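Local coordinates for protein ECXA (PDB 4L63) that probably acts as a zinc-dependent metallopeptidase, with a catalytic zinc ion held by three histidines in a metzincin-like active site, at residues A[149-160]-A[198-208]; A[19-27]-A[234-243]. All blocks are in the same frame, centred on the assembly; numbering follows the deposited sequence.

Interaction 1: A[149-160]-A[198-208]; sequences YIKLKLRITIKH and IMLNGSNYDYI. With ZN (zinc ion), chain G.
In the zinc site of this protein, His160 of the helix carrying the HExxH pattern leans on Ile198 and Met199 of the loop beneath the metal. ND1 of His160 donates to Ile198 O at 2.8 Å, almost straight (N-H...O 175°) and lying in both the imidazole and the carbonyl plane. With that nitrogen engaged, NE2 on the far side of the ring is directed at the zinc ion, 2.1 Å away; His164, His170 and a water complete the coordination. The carbonyl is thus a second-shell group that fixes the rotation of the ring and would probably make it a stronger ligand. One face of the imidazole receives Met199: its chain folds back at chi2 and chi3, placing the CE methyl 4.1 Å from the ring centroid in a CH-pi contact. A methionine lying under the zinc histidines on a tight turn is the hallmark of the Met-turn, from which the metzincins take their name; Met199 probably fills that role. Toward the start of the helix the contact becomes mainly apolar. Ile208 is a knob among Tyr149, Leu152, Lys153 (through its CD) and Ile156, its CD1 meeting Leu152 CD2 tip to tip at 3.7 Å, while the Ile156 side chain crosses that of Ile208 at about a right angle, and its CD1 also touches the edge of the Tyr207 ring at CD2 (3.9 Å).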
loop_
_atom_site.group_PDB
_atom_site.type_symbol
_atom_site.label_atom_id
_atom_site.label_comp_id
_atom_site.label_asym_id
_atom_site.label_seq_id
_atom_site.Cartn_x
_atom_site.Cartn_y
_atom_site.Cartn_z
ATOM N N TYR A 149 -0.838 24.142 -29.579
ATOM C CA TYR A 149 -1.577 22.912 -29.316
ATOM C C TYR A 149 -0.995 21.778 -30.162
ATOM O O TYR A 149 -1.124 20.603 -29.814
ATOM C CB TYR A 149 -3.076 23.082 -29.590
ATOM C CG TYR A 149 -3.856 21.782 -29.523
ATOM C CD1 TYR A 149 -4.240 21.240 -28.298
ATOM C CD2 TYR A 149 -4.209 21.098 -30.682
ATOM C CE1 TYR A 149 -4.949 20.051 -28.231
ATOM C CE2 TYR A 149 -4.918 19.910 -30.624
ATOM C CZ TYR A 149 -5.284 19.392 -29.397
ATOM O OH TYR A 149 -5.990 18.211 -29.341
ATOM N N ILE A 150 -0.343 22.138 -31.265
ATOM C CA ILE A 150 0.305 21.157 -32.131
ATOM C C ILE A 150 1.679 20.758 -31.565
ATOM O O ILE A 150 2.090 19.600 -31.681
ATOM C CB ILE A 150 0.445 21.692 -33.580
ATOM C CG1 ILE A 150 -0.938 21.843 -34.221
ATOM C CG2 ILE A 150 1.282 20.754 -34.433
ATOM C CD1 ILE A 150 -0.924 22.570 -35.548
ATOM N N LYS A 151 2.377 21.706 -30.936
ATOM C CA LYS A 151 3.631 21.390 -30.243
ATOM C C LYS A 151 3.368 20.542 -28.999
ATOM O O LYS A 151 4.133 19.628 -28.689
ATOM C CB LYS A 151 4.392 22.664 -29.851
ATOM C CG LYS A 151 4.262 23.818 -30.831
ATOM C CD LYS A 151 4.573 25.158 -30.172
ATOM C CE LYS A 151 5.851 25.782 -30.688
ATOM N NZ LYS A 151 5.825 27.259 -30.486
ATOM N N LEU A 152 2.289 20.859 -28.289
ATOM C CA LEU A 152 1.877 20.091 -27.120
ATOM C C LEU A 152 1.652 18.636 -27.507
ATOM O O LEU A 152 2.188 17.723 -26.876
ATOM C CB LEU A 152 0.605 20.684 -26.504
ATOM C CG LEU A 152 -0.045 19.895 -25.361
ATOM C CD1 LEU A 152 0.933 19.710 -24.216
ATOM C CD2 LEU A 152 -1.321 20.574 -24.878
ATOM N N LYS A 153 0.865 18.439 -28.562
ATOM C CA LYS A 153 0.552 17.112 -29.075
ATOM C C LYS A 153 1.813 16.378 -29.529
ATOM O O LYS A 153 1.919 15.161 -29.380
ATOM C CB LYS A 153 -0.447 17.214 -30.230
ATOM C CG LYS A 153 -1.620 16.251 -30.136
ATOM C CD LYS A 153 -2.636 16.721 -29.105
ATOM C CE LYS A 153 -3.844 15.796 -29.053
ATOM N NZ LYS A 153 -3.465 14.359 -29.130
ATOM N N LEU A 154 2.771 17.123 -30.074
ATOM C CA LEU A 154 4.002 16.515 -30.561
ATOM C C LEU A 154 4.883 16.012 -29.419
ATOM O O LEU A 154 5.397 14.897 -29.483
ATOM C CB LEU A 154 4.789 17.498 -31.431
ATOM C CG LEU A 154 5.688 16.797 -32.449
ATOM C CD1 LEU A 154 4.892 16.415 -33.687
ATOM C CD2 LEU A 154 6.889 17.663 -32.822
ATOM N N ARG A 155 5.059 16.826 -28.381
ATOM C CA ARG A 155 5.855 16.413 -27.226
ATOM C C ARG A 155 5.233 15.205 -26.540
ATOM O O ARG A 155 5.924 14.232 -26.247
ATOM C CB ARG A 155 6.005 17.550 -26.217
ATOM C CG ARG A 155 6.812 18.723 -26.728
ATOM C CD ARG A 155 7.005 19.770 -25.648
ATOM N NE ARG A 155 7.743 20.925 -26.155
ATOM C CZ ARG A 155 9.068 20.992 -26.243
ATOM N NH1 ARG A 155 9.645 22.085 -26.724
ATOM N NH2 ARG A 155 9.814 19.966 -25.855
ATOM N N ILE A 156 3.933 15.289 -26.273
ATOM C CA ILE A 156 3.175 14.165 -25.724
ATOM C C ILE A 156 3.392 12.908 -26.558
ATOM O O ILE A 156 3.731 11.856 -26.023
ATOM C CB ILE A 156 1.668 14.467 -25.670
ATOM C CG1 ILE A 156 1.387 15.620 -24.705
ATOM C CG2 ILE A 156 0.888 13.217 -25.269
ATOM C CD1 ILE A 156 -0.075 16.005 -24.617
ATOM N N THR A 157 3.214 13.033 -27.873
ATOM C CA THR A 157 3.400 11.910 -28.785
ATOM C C THR A 157 4.805 11.329 -28.691
ATOM O O THR A 157 4.972 10.114 -28.609
ATOM C CB THR A 157 3.121 12.311 -30.250
ATOM O OG1 THR A 157 1.771 12.776 -30.372
ATOM C CG2 THR A 157 3.333 11.129 -31.179
ATOM N N ILE A 158 5.809 12.202 -28.693
ATOM C CA ILE A 158 7.200 11.771 -28.608
ATOM C C ILE A 158 7.519 11.153 -27.241
ATOM O O ILE A 158 8.089 10.070 -27.178
ATOM C CB ILE A 158 8.166 12.941 -28.900
ATOM C CG1 ILE A 158 8.049 13.347 -30.371
ATOM C CG2 ILE A 158 9.592 12.550 -28.574
ATOM C CD1 ILE A 158 9.104 14.330 -30.842
ATOM N N LYS A 159 7.137 11.824 -26.158
ATOM C CA LYS A 159 7.315 11.276 -24.809
ATOM C C LYS A 159 6.639 9.915 -24.641
ATOM O O LYS A 159 7.211 8.995 -24.050
ATOM C CB LYS A 159 6.779 12.250 -23.760
ATOM C CG LYS A 159 7.570 13.539 -23.671
ATOM C CD LYS A 159 6.860 14.560 -22.817
ATOM C CE LYS A 159 7.440 15.938 -23.048
ATOM N NZ LYS A 159 7.051 16.866 -21.961
ATOM N N HIS A 160 5.424 9.797 -25.168
ATOM C CA HIS A 160 4.687 8.534 -25.160
ATOM C C HIS A 160 5.461 7.444 -25.910
ATOM O O HIS A 160 5.612 6.331 -25.413
ATOM C CB HIS A 160 3.296 8.741 -25.769
ATOM C CG HIS A 160 2.489 7.487 -25.909
ATOM N ND1 HIS A 160 1.648 7.023 -24.920
ATOM C CD2 HIS A 160 2.386 6.608 -26.935
ATOM C CE1 HIS A 160 1.064 5.908 -25.332
ATOM N NE2 HIS A 160 1.496 5.637 -26.551
ATOM N N ILE A 198 1.353 8.687 -18.858
ATOM C CA ILE A 198 1.449 9.193 -20.214
ATOM C C ILE A 198 1.403 8.015 -21.197
ATOM O O ILE A 198 1.394 8.202 -22.416
ATOM C CB ILE A 198 2.734 10.035 -20.395
ATOM C CG1 ILE A 198 2.641 10.899 -21.662
ATOM C CG2 ILE A 198 3.975 9.144 -20.335
ATOM C CD1 ILE A 198 3.666 12.015 -21.725
ATOM N N MET A 199 1.342 6.797 -20.656
ATOM C CA MET A 199 1.211 5.597 -21.489
ATOM C C MET A 199 -0.223 5.080 -21.535
ATOM O O MET A 199 -0.451 3.909 -21.858
ATOM C CB MET A 199 2.133 4.487 -20.991
ATOM C CG MET A 199 3.583 4.908 -20.862
ATOM S SD MET A 199 4.220 5.546 -22.431
ATOM C CE MET A 199 4.107 4.088 -23.489
ATOM N N LEU A 200 -1.179 5.937 -21.189
ATOM C CA LEU A 200 -2.590 5.629 -21.410
ATOM C C LEU A 200 -2.794 5.196 -22.856
ATOM O O LEU A 200 -2.173 5.745 -23.766
ATOM C CB LEU A 200 -3.474 6.838 -21.105
ATOM C CG LEU A 200 -3.621 7.233 -19.638
ATOM C CD1 LEU A 200 -4.589 8.408 -19.513
ATOM C CD2 LEU A 200 -4.069 6.050 -18.790
ATOM N N ASN A 201 -3.641 4.193 -23.063
ATOM C CA ASN A 201 -3.977 3.761 -24.409
ATOM C C ASN A 201 -4.780 4.858 -25.104
ATOM O O ASN A 201 -5.870 5.224 -24.653
ATOM C CB ASN A 201 -4.757 2.443 -24.368
ATOM C CG ASN A 201 -4.814 1.753 -25.714
ATOM O OD1 ASN A 201 -4.914 2.405 -26.753
ATOM N ND2 ASN A 201 -4.762 0.424 -25.702
ATOM N N GLY A 202 -4.232 5.389 -26.195
ATOM C CA GLY A 202 -4.825 6.524 -26.880
ATOM C C GLY A 202 -6.111 6.182 -27.604
ATOM O O GLY A 202 -6.867 7.069 -28.009
ATOM N N SER A 203 -6.357 4.886 -27.776
ATOM C CA SER A 203 -7.608 4.415 -28.356
ATOM C C SER A 203 -8.759 4.555 -27.365
ATOM O O SER A 203 -9.924 4.589 -27.756
ATOM C CB SER A 203 -7.483 2.953 -28.801
ATOM O OG SER A 203 -6.554 2.808 -29.864
ATOM N N ASN A 204 -8.428 4.641 -26.079
ATOM C CA ASN A 204 -9.444 4.620 -25.029
ATOM C C ASN A 204 -9.444 5.862 -24.132
ATOM O O ASN A 204 -10.413 6.116 -23.422
ATOM C CB ASN A 204 -9.270 3.365 -24.164
ATOM C CG ASN A 204 -9.089 2.102 -24.995
ATOM O OD1 ASN A 204 -7.963 1.639 -25.220
ATOM N ND2 ASN A 204 -10.198 1.544 -25.465
ATOM N N TYR A 205 -8.358 6.626 -24.158
ATOM C CA TYR A 205 -8.253 7.836 -23.345
ATOM C C TYR A 205 -7.702 8.992 -24.154
ATOM O O TYR A 205 -6.946 8.786 -25.103
ATOM C CB TYR A 205 -7.334 7.626 -22.141
ATOM C CG TYR A 205 -7.655 6.452 -21.255
ATOM C CD1 TYR A 205 -7.157 5.190 -21.548
ATOM C CD2 TYR A 205 -8.413 6.611 -20.097
ATOM C CE1 TYR A 205 -7.425 4.109 -20.733
ATOM C CE2 TYR A 205 -8.688 5.532 -19.271
ATOM C CZ TYR A 205 -8.188 4.284 -19.596
ATOM O OH TYR A 205 -8.445 3.197 -18.793
ATOM N N ASP A 206 -8.078 10.208 -23.773
ATOM C CA ASP A 206 -7.354 11.396 -24.203
ATOM C C ASP A 206 -6.521 11.888 -23.030
ATOM O O ASP A 206 -7.066 12.364 -22.026
ATOM C CB ASP A 206 -8.292 12.500 -24.684
ATOM C CG ASP A 206 -7.540 13.743 -25.136
ATOM O OD1 ASP A 206 -6.839 13.682 -26.170
ATOM O OD2 ASP A 206 -7.623 14.773 -24.435
ATOM N N TYR A 207 -5.205 11.755 -23.160
ATOM C CA TYR A 207 -4.268 12.091 -22.090
ATOM C C TYR A 207 -4.457 13.514 -21.566
ATOM O O TYR A 207 -4.410 13.749 -20.357
ATOM C CB TYR A 207 -2.830 11.905 -22.579
ATOM C CG TYR A 207 -1.780 12.377 -21.597
ATOM C CD1 TYR A 207 -1.508 11.655 -20.436
ATOM C CD2 TYR A 207 -1.065 13.547 -21.824
ATOM C CE1 TYR A 207 -0.551 12.086 -19.534
ATOM C CE2 TYR A 207 -0.106 13.985 -20.932
ATOM C CZ TYR A 207 0.149 13.252 -19.789
ATOM O OH TYR A 207 1.105 13.686 -18.900
ATOM N N ILE A 208 -4.664 14.459 -22.474
ATOM C CA ILE A 208 -4.809 15.857 -22.078
ATOM C C ILE A 208 -6.036 16.041 -21.201
ATOM O O ILE A 208 -5.981 16.689 -20.153
ATOM C CB ILE A 208 -4.922 16.789 -23.290
ATOM C CG1 ILE A 208 -3.667 16.693 -24.153
ATOM C CG2 ILE A 208 -5.146 18.226 -22.831
ATOM C CD1 ILE A 208 -3.655 17.672 -25.312
HETATM ZN ZN ZN G . 1.345 3.809 -27.610
HETATM O O HOH W 1 1.837 4.501 -29.952
#

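Interaction 2: A[19-27]-A[234-243]; sequences NGQLYNITS and VRVMRRGGSG
Leu22 and Met237 mark the tightly packed side of this contact, where a short N-terminal strand and helix start meet the end of helix 228-239. The leucine sends CD1 to Val236 CG1 at 3.6 Å and sets CD2 against Met237 SD, the Leu22 and Met237 side chains crossing at about a right angle; Val186 of strand 181-186 also packs against Leu22 and Val236. Bends at chi2 and chi3 curl Met237 round so that its CE methyl lies by Tyr23 O. Next along, Ile25 has its CG1 branch squeezed between backbone N and carbonyl carbon (chi1 64°), which lays CG1 against Met237 O and carries CD1 to Arg238 CG at 3.7 Å. Backbone bonds run beside this core: Ile25 N to Met237 O (2.8 Å), Leu22 N to Gly241 O, and Gly243 N to Gly20 O. Gly240, with positive phi, takes the chain out of the helix close against Leu22 O and Asn24.

The outer side is looser and wetter. Gln21 OE1 merely approaches Ser242 CA, and one water joins Gln21 NE2 to Ser242 OG, which is bonded to Asn244 N as well. A second water links Asn24 ND2 with Arg238 O. That same carbonyl receives Thr26 OG1 directly, at 2.7 Å, in its plane and on a lone pair. Asn24 OD1 turns instead to its own chain, accepting from Ser27 N at 3.0 Å and weakly from Thr26 N. This is an asparagine N-cap, starting helix 25-29 beside the C-terminal end of helix 228-239, next to a short, weakly bonded antiparallel pairing of strands 21-22 and 241-242.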
loop_
_atom_site.group_PDB
_atom_site.type_symbol
_atom_site.label_atom_id
_atom_site.label_comp_id
_atom_site.label_asym_id
_atom_site.label_seq_id
_atom_site.Cartn_x
_atom_site.Cartn_y
_atom_site.Cartn_z
ATOM N N ASN A 19 8.230 -16.167 -21.920
ATOM C CA ASN A 19 8.268 -16.906 -20.663
ATOM C C ASN A 19 8.187 -16.011 -19.429
ATOM O O ASN A 19 8.822 -16.293 -18.413
ATOM C CB ASN A 19 9.528 -17.763 -20.579
ATOM C CG ASN A 19 9.508 -18.916 -21.561
ATOM O OD1 ASN A 19 8.765 -19.882 -21.383
ATOM N ND2 ASN A 19 10.344 -18.833 -22.592
ATOM N N GLY A 20 7.413 -14.936 -19.526
ATOM C CA GLY A 20 7.096 -14.103 -18.377
ATOM C C GLY A 20 8.240 -13.303 -17.781
ATOM O O GLY A 20 8.132 -12.786 -16.667
ATOM N N GLN A 21 9.340 -13.191 -18.515
ATOM C CA GLN A 21 10.473 -12.410 -18.050
ATOM C C GLN A 21 10.494 -11.056 -18.733
ATOM O O GLN A 21 10.421 -10.966 -19.958
ATOM C CB GLN A 21 11.787 -13.161 -18.293
ATOM C CG GLN A 21 11.741 -14.607 -17.830
ATOM C CD GLN A 21 11.602 -14.729 -16.322
ATOM O OE1 GLN A 21 12.438 -14.228 -15.569
ATOM N NE2 GLN A 21 10.531 -15.381 -15.876
ATOM N N LEU A 22 10.586 -10.003 -17.928
ATOM C CA LEU A 22 10.591 -8.641 -18.439
ATOM C C LEU A 22 11.851 -8.370 -19.239
ATOM O O LEU A 22 12.946 -8.733 -18.820
ATOM C CB LEU A 22 10.472 -7.637 -17.291
ATOM C CG LEU A 22 9.138 -7.710 -16.547
ATOM C CD1 LEU A 22 9.271 -7.129 -15.150
ATOM C CD2 LEU A 22 8.076 -6.982 -17.344
ATOM N N TYR A 23 11.697 -7.733 -20.395
ATOM C CA TYR A 23 12.861 -7.342 -21.172
ATOM C C TYR A 23 13.711 -6.358 -20.366
ATOM O O TYR A 23 13.201 -5.496 -19.645
ATOM C CB TYR A 23 12.445 -6.757 -22.526
ATOM C CG TYR A 23 12.043 -7.831 -23.516
ATOM C CD1 TYR A 23 13.007 -8.572 -24.191
ATOM C CD2 TYR A 23 10.704 -8.123 -23.759
ATOM C CE1 TYR A 23 12.654 -9.566 -25.086
ATOM C CE2 TYR A 23 10.339 -9.118 -24.655
ATOM C CZ TYR A 23 11.321 -9.837 -25.317
ATOM O OH TYR A 23 10.974 -10.828 -26.212
ATOM N N ASN A 24 15.017 -6.544 -20.458
ATOM C CA ASN A 24 15.988 -5.735 -19.745
ATOM C C ASN A 24 16.545 -4.687 -20.694
ATOM O O ASN A 24 17.365 -5.014 -21.555
ATOM C CB ASN A 24 17.100 -6.632 -19.200
ATOM C CG ASN A 24 18.035 -5.910 -18.254
ATOM O OD1 ASN A 24 18.396 -4.757 -18.471
ATOM N ND2 ASN A 24 18.447 -6.601 -17.200
ATOM N N ILE A 25 16.109 -3.436 -20.557
ATOM C CA ILE A 25 16.511 -2.414 -21.523
ATOM C C ILE A 25 17.971 -1.996 -21.324
ATOM O O ILE A 25 18.572 -1.382 -22.207
ATOM C CB ILE A 25 15.595 -1.167 -21.471
ATOM C CG1 ILE A 25 15.692 -0.454 -20.122
ATOM C CG2 ILE A 25 14.144 -1.544 -21.807
ATOM C CD1 ILE A 25 15.051 0.921 -20.126
ATOM N N THR A 26 18.548 -2.345 -20.178
ATOM C CA THR A 26 19.977 -2.132 -19.968
ATOM C C THR A 26 20.756 -3.141 -20.805
ATOM O O THR A 26 21.738 -2.792 -21.458
ATOM C CB THR A 26 20.381 -2.265 -18.482
ATOM O OG1 THR A 26 19.720 -1.258 -17.705
ATOM C CG2 THR A 26 21.893 -2.098 -18.320
ATOM N N SER A 27 20.308 -4.393 -20.789
ATOM C CA SER A 27 20.927 -5.440 -21.601
ATOM C C SER A 27 20.706 -5.194 -23.090
ATOM O O SER A 27 21.589 -5.448 -23.911
ATOM C CB SER A 27 20.372 -6.814 -21.225
ATOM O OG SER A 27 20.514 -7.067 -19.841
ATOM N N VAL A 234 9.910 2.127 -15.669
ATOM C CA VAL A 234 11.162 2.057 -16.424
ATOM C C VAL A 234 12.318 1.567 -15.543
ATOM O O VAL A 234 13.186 0.831 -16.016
ATOM C CB VAL A 234 11.503 3.419 -17.070
ATOM C CG1 VAL A 234 12.865 3.374 -17.769
ATOM C CG2 VAL A 234 10.418 3.797 -18.073
ATOM N N ARG A 235 12.331 1.957 -14.267
ATOM C CA ARG A 235 13.313 1.407 -13.323
ATOM C C ARG A 235 13.265 -0.115 -13.275
ATOM O O ARG A 235 14.297 -0.772 -13.176
ATOM C CB ARG A 235 13.099 1.946 -11.911
ATOM C CG ARG A 235 13.589 3.343 -11.709
ATOM C CD ARG A 235 13.722 3.696 -10.231
ATOM N NE ARG A 235 14.299 5.029 -10.116
ATOM C CZ ARG A 235 15.593 5.285 -10.268
ATOM N NH1 ARG A 235 16.439 4.296 -10.527
ATOM N NH2 ARG A 235 16.047 6.529 -10.161
ATOM N N VAL A 236 12.060 -0.671 -13.326
ATOM C CA VAL A 236 11.894 -2.114 -13.420
ATOM C C VAL A 236 12.463 -2.644 -14.740
ATOM O O VAL A 236 13.197 -3.636 -14.748
ATOM C CB VAL A 236 10.415 -2.515 -13.293
ATOM C CG1 VAL A 236 10.235 -3.989 -13.609
ATOM C CG2 VAL A 236 9.914 -2.203 -11.875
ATOM N N MET A 237 12.144 -1.964 -15.842
ATOM C CA MET A 237 12.592 -2.389 -17.172
ATOM C C MET A 237 14.103 -2.262 -17.311
ATOM O O MET A 237 14.704 -2.934 -18.150
ATOM C CB MET A 237 11.912 -1.578 -18.279
ATOM C CG MET A 237 10.378 -1.694 -18.315
ATOM S SD MET A 237 9.751 -3.385 -18.212
ATOM C CE MET A 237 10.332 -4.077 -19.761
ATOM N N ARG A 238 14.714 -1.396 -16.507
ATOM C CA ARG A 238 16.174 -1.252 -16.527
ATOM C C ARG A 238 16.872 -2.430 -15.862
ATOM O O ARG A 238 18.032 -2.694 -16.142
ATOM C CB ARG A 238 16.623 0.040 -15.842
ATOM C CG ARG A 238 16.348 1.295 -16.631
ATOM C CD ARG A 238 16.772 2.519 -15.853
ATOM N NE ARG A 238 18.194 2.502 -15.524
ATOM C CZ ARG A 238 18.697 2.923 -14.369
ATOM N NH1 ARG A 238 17.892 3.391 -13.424
ATOM N NH2 ARG A 238 20.005 2.872 -14.157
ATOM N N ARG A 239 16.182 -3.138 -14.974
ATOM C CA ARG A 239 16.826 -4.264 -14.305
ATOM C C ARG A 239 16.236 -5.597 -14.752
ATOM O O ARG A 239 16.836 -6.650 -14.538
ATOM C CB ARG A 239 16.734 -4.123 -12.783
ATOM C CG ARG A 239 15.346 -4.277 -12.205
ATOM C CD ARG A 239 15.420 -4.336 -10.687
ATOM N NE ARG A 239 14.104 -4.496 -10.079
ATOM C CZ ARG A 239 13.313 -3.488 -9.726
ATOM N NH1 ARG A 239 13.707 -2.232 -9.912
ATOM N NH2 ARG A 239 12.131 -3.735 -9.181
ATOM N N GLY A 240 15.070 -5.543 -15.388
ATOM C CA GLY A 240 14.427 -6.737 -15.908
ATOM C C GLY A 240 14.150 -7.768 -14.833
ATOM O O GLY A 240 13.865 -7.423 -13.687
ATOM N N GLY A 241 14.250 -9.040 -15.200
ATOM C CA GLY A 241 13.966 -10.122 -14.275
ATOM C C GLY A 241 12.561 -10.666 -14.449
ATOM O O GLY A 241 11.882 -10.354 -15.428
ATOM N N SER A 242 12.122 -11.477 -13.490
ATOM C CA SER A 242 10.816 -12.127 -13.567
ATOM C C SER A 242 9.667 -11.140 -13.435
ATOM O O SER A 242 9.723 -10.211 -12.631
ATOM C CB SER A 242 10.685 -13.202 -12.485
ATOM O OG SER A 242 9.388 -13.779 -12.501
ATOM N N GLY A 243 8.617 -11.355 -14.223
ATOM C CA GLY A 243 7.427 -10.530 -14.144
ATOM C C GLY A 243 6.612 -10.808 -12.893
ATOM O O GLY A 243 5.744 -10.016 -12.520
HETATM O O HOH W 2 9.105 -16.705 -13.501
HETATM O O HOH W 3 20.223 -4.812 -15.292
#

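In the fold
Interaction 2 joins chain regions separated by 206 residues, and interaction 1 is nested inside the loop it closes. Their centres lie 25 Å apart, and the nearest atoms approach to about 7 Å without touching. Interaction 1 sits near the middle of the chain, between helix 146-165 and the loop leading into helix 207-215; interaction 2 is more peripheral, its centre about 18 Å from the chain centre. Helices 207-215 and 228-239 follow each other in sequence, so one run of chain leads from the floor of the zinc site to the place where the N-terminal region is fastened. Asp230 of the latter helix bonds to Ile198 N, tying it directly to interaction 1.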